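Local coordinates for protein DNA-binding response regulator, merR family (Colwellia psychrerythraea, PDB 3CNB) that probably acts as a DNA-binding response regulator, whose CheY-like receiver domain, the part present here, probably takes up the phosphoryl signal, at residues Leu12-Asp17 with Val58-Met63. Residues are numbered along the deposited sequence; the frame is centred on the assembly and turned at random.
Sequences LIIEDD and VMLDLM
I14 CD1 lies 4.0 Å from L60 CD1 and 4.2 Å from V58 CG2, I14 and L60 lying side by side and both touching M67. On the face bearing I13 and M59, I13 CG1 lies beside its backbone N (chi1 -65°), which sets it 4.1 Å from M59 CG; helix 18-31 packs over I13. Strands 12-14 and 58-61 run essentially parallel, their axes 4.7 Å apart, as neighbours in the central receiver sheet. Three backbone hydrogen bonds fix the register: M59 N to L12 O, I14 N to M59 O (2.8 Å, N-H...O 169°) and D61 N to I14 O. At the strands' C-terminal ends the contact turns acidic. E15 OE1 stands 3.2 Å from D61 OD2, the carboxylate planes 25° apart, while D16 OD1 is 3.9 Å from that oxygen and D16 OD2 accepts a hydrogen bond from V65 N. K113 forms salt bridges with E15 OE2 and D61 OD1; D17 N donates to E15 OE1 at 3.1 Å. Were E15 cut back to an alanine, K113 would probably lose one carboxylate and D17 N its acceptor. The acids around D61, the predicted phosphorylation site, are consistent with the magnesium-binding pocket of receiver domains.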
ATOM      1  N   LEU A  12       6.163   0.607  -2.922  1.00 25.57           N
ATOM      2  CA  LEU A  12       6.115   1.871  -2.185  1.00 22.12           C
ATOM      3  C   LEU A  12       5.183   1.760  -0.979  1.00 20.24           C
ATOM      4  O   LEU A  12       3.991   1.438  -1.115  1.00 21.55           O
ATOM      5  CB  LEU A  12       5.632   3.017  -3.112  1.00 18.50           C
ATOM      6  CG  LEU A  12       5.879   4.525  -2.910  1.00 28.55           C
ATOM      7  CD1 LEU A  12       4.564   5.292  -3.080  1.00 27.86           C
ATOM      8  CD2 LEU A  12       6.569   4.916  -1.606  1.00 29.10           C
ATOM      9  N   ILE A  13       5.717   2.076   0.193  1.00 16.21           N
ATOM     10  CA  ILE A  13       4.960   2.063   1.434  1.00 19.70           C
ATOM     11  C   ILE A  13       4.641   3.486   1.846  1.00 23.88           C
ATOM     12  O   ILE A  13       5.551   4.283   2.066  1.00 25.95           O
ATOM     13  CB  ILE A  13       5.740   1.344   2.592  1.00 16.64           C
ATOM     14  CG1 ILE A  13       5.932  -0.137   2.280  1.00 26.18           C
ATOM     15  CG2 ILE A  13       5.033   1.512   3.959  1.00 25.86           C
ATOM     16  CD1 ILE A  13       7.117  -0.725   3.013  1.00 16.80           C
ATOM     17  N   ILE A  14       3.370   3.792   1.954  1.00 24.15           N
ATOM     18  CA  ILE A  14       2.893   5.053   2.434  1.00 18.70           C
ATOM     19  C   ILE A  14       2.401   4.953   3.860  1.00 27.45           C
ATOM     20  O   ILE A  14       1.367   4.428   4.111  1.00 30.54           O
ATOM     21  CB  ILE A  14       1.809   5.582   1.543  1.00 19.08           C
ATOM     22  CG1 ILE A  14       2.348   5.872   0.156  1.00 22.07           C
ATOM     23  CG2 ILE A  14       1.207   6.767   2.120  1.00 26.41           C
ATOM     24  CD1 ILE A  14       1.381   5.919  -0.896  1.00 18.97           C
ATOM     25  N   GLU A  15       3.161   5.497   4.787  1.00 27.83           N
ATOM     26  CA  GLU A  15       2.977   5.263   6.205  1.00 27.73           C
ATOM     27  C   GLU A  15       3.735   6.249   7.111  1.00 27.46           C
ATOM     28  O   GLU A  15       4.914   6.295   7.071  1.00 32.72           O
ATOM     29  CB  GLU A  15       3.419   3.846   6.504  1.00 26.35           C
ATOM     30  CG  GLU A  15       3.411   3.419   7.926  1.00 26.27           C
ATOM     31  CD  GLU A  15       2.060   3.426   8.522  1.00 32.29           C
ATOM     32  OE1 GLU A  15       1.828   4.231   9.388  1.00 37.79           O
ATOM     33  OE2 GLU A  15       1.223   2.670   8.122  1.00 30.37           O
ATOM     34  N   ASP A  16       3.055   7.002   7.955  1.00 33.76           N
ATOM     35  CA  ASP A  16       3.747   7.942   8.826  1.00 40.10           C
ATOM     36  C   ASP A  16       4.294   7.418  10.124  1.00 41.82           C
ATOM     37  O   ASP A  16       5.081   8.068  10.739  1.00 40.73           O
ATOM     38  CB  ASP A  16       3.050   9.298   9.007  1.00 40.88           C
ATOM     39  CG  ASP A  16       1.641   9.176   9.455  1.00 41.53           C
ATOM     40  OD1 ASP A  16       1.227   8.054   9.670  1.00 57.73           O
ATOM     41  OD2 ASP A  16       0.944  10.159   9.592  1.00 33.90           O
ATOM     42  N   ASP A  17       3.883   6.224  10.517  1.00 41.29           N
ATOM     43  CA  ASP A  17       4.442   5.548  11.688  1.00 36.27           C
ATOM     44  C   ASP A  17       5.783   4.936  11.294  1.00 37.85           C
ATOM     45  O   ASP A  17       5.829   3.944  10.573  1.00 38.64           O
ATOM     46  CB  ASP A  17       3.461   4.488  12.194  1.00 41.32           C
ATOM     47  CG  ASP A  17       3.865   3.865  13.529  1.00 44.36           C
ATOM     48  OD1 ASP A  17       5.049   3.895  13.926  1.00 40.09           O
ATOM     49  OD2 ASP A  17       2.963   3.306  14.183  1.00 50.34           O
ATOM     50  N   VAL A  58       1.617  -0.616  -4.046  1.00 22.09           N
ATOM     51  CA  VAL A  58       1.632   0.338  -2.915  1.00 21.67           C
ATOM     52  C   VAL A  58       0.829  -0.118  -1.713  1.00 15.30           C
ATOM     53  O   VAL A  58      -0.349  -0.509  -1.818  1.00 19.61           O
ATOM     54  CB  VAL A  58       1.329   1.881  -3.238  1.00 21.79           C
ATOM     55  CG1 VAL A  58       1.611   2.278  -4.675  1.00 21.78           C
ATOM     56  CG2 VAL A  58      -0.039   2.362  -2.731  1.00 26.19           C
ATOM     57  N   MET A  59       1.502  -0.064  -0.571  1.00 14.60           N
ATOM     58  CA  MET A  59       0.891  -0.290   0.716  1.00 21.89           C
ATOM     59  C   MET A  59       0.467   1.078   1.229  1.00 19.53           C
ATOM     60  O   MET A  59       1.301   1.946   1.490  1.00 20.91           O
ATOM     61  CB  MET A  59       1.885  -0.972   1.671  1.00 19.21           C
ATOM     62  CG  MET A  59       2.580  -2.215   1.074  1.00 26.32           C
ATOM     63  SD  MET A  59       1.548  -3.695   1.010  1.00 17.87           S
ATOM     64  CE  MET A  59       1.209  -3.919   2.731  1.00 24.63           C
ATOM     65  N   LEU A  60      -0.834   1.248   1.384  1.00 20.83           N
ATOM     66  CA  LEU A  60      -1.428   2.543   1.659  1.00 22.34           C
ATOM     67  C   LEU A  60      -2.086   2.619   3.043  1.00 20.46           C
ATOM     68  O   LEU A  60      -3.128   1.999   3.290  1.00 22.00           O
ATOM     69  CB  LEU A  60      -2.458   2.855   0.558  1.00 23.15           C
ATOM     70  CG  LEU A  60      -3.260   4.164   0.633  1.00 30.50           C
ATOM     71  CD1 LEU A  60      -2.361   5.350   0.379  1.00 20.45           C
ATOM     72  CD2 LEU A  60      -4.403   4.157  -0.343  1.00 17.55           C
ATOM     73  N   ASP A  61      -1.490   3.386   3.948  1.00 20.04           N
ATOM     74  CA  ASP A  61      -2.110   3.631   5.244  1.00 26.66           C
ATOM     75  C   ASP A  61      -3.194   4.713   5.105  1.00 29.35           C
ATOM     76  O   ASP A  61      -2.903   5.854   4.743  1.00 34.83           O
ATOM     77  CB  ASP A  61      -1.034   4.002   6.272  1.00 29.62           C
ATOM     78  CG  ASP A  61      -1.594   4.295   7.659  1.00 41.65           C
ATOM     79  OD1 ASP A  61      -2.577   3.656   8.091  1.00 46.35           O
ATOM     80  OD2 ASP A  61      -1.015   5.168   8.342  1.00 62.07           O
ATOM     81  N   LEU A  62      -4.438   4.338   5.403  1.00 25.97           N
ATOM     82  CA  LEU A  62      -5.591   5.233   5.322  1.00 29.92           C
ATOM     83  C   LEU A  62      -5.740   6.207   6.507  1.00 37.00           C
ATOM     84  O   LEU A  62      -6.782   6.868   6.658  1.00 40.70           O
ATOM     85  CB  LEU A  62      -6.890   4.423   5.195  1.00 25.85           C
ATOM     86  CG  LEU A  62      -7.091   3.385   4.105  1.00 26.17           C
ATOM     87  CD1 LEU A  62      -8.530   2.854   4.118  1.00 26.11           C
ATOM     88  CD2 LEU A  62      -6.734   4.015   2.772  1.00 26.79           C
ATOM     89  N   MET A  63      -4.731   6.277   7.368  1.00 35.45           N
ATOM     90  CA  MET A  63      -4.813   7.140   8.534  1.00 35.68           C
ATOM     91  C   MET A  63      -3.571   7.995   8.651  1.00 37.12           C
ATOM     92  O   MET A  63      -3.269   8.512   9.734  1.00 34.90           O
ATOM     93  CB  MET A  63      -5.038   6.316   9.802  1.00 42.77           C
ATOM     94  CG  MET A  63      -6.397   5.621   9.849  1.00 37.19           C
ATOM     95  SD  MET A  63      -6.929   5.246  11.501  1.00 42.84           S
ATOM     96  CE  MET A  63      -5.397   4.645  12.227  1.00 45.19           C
TER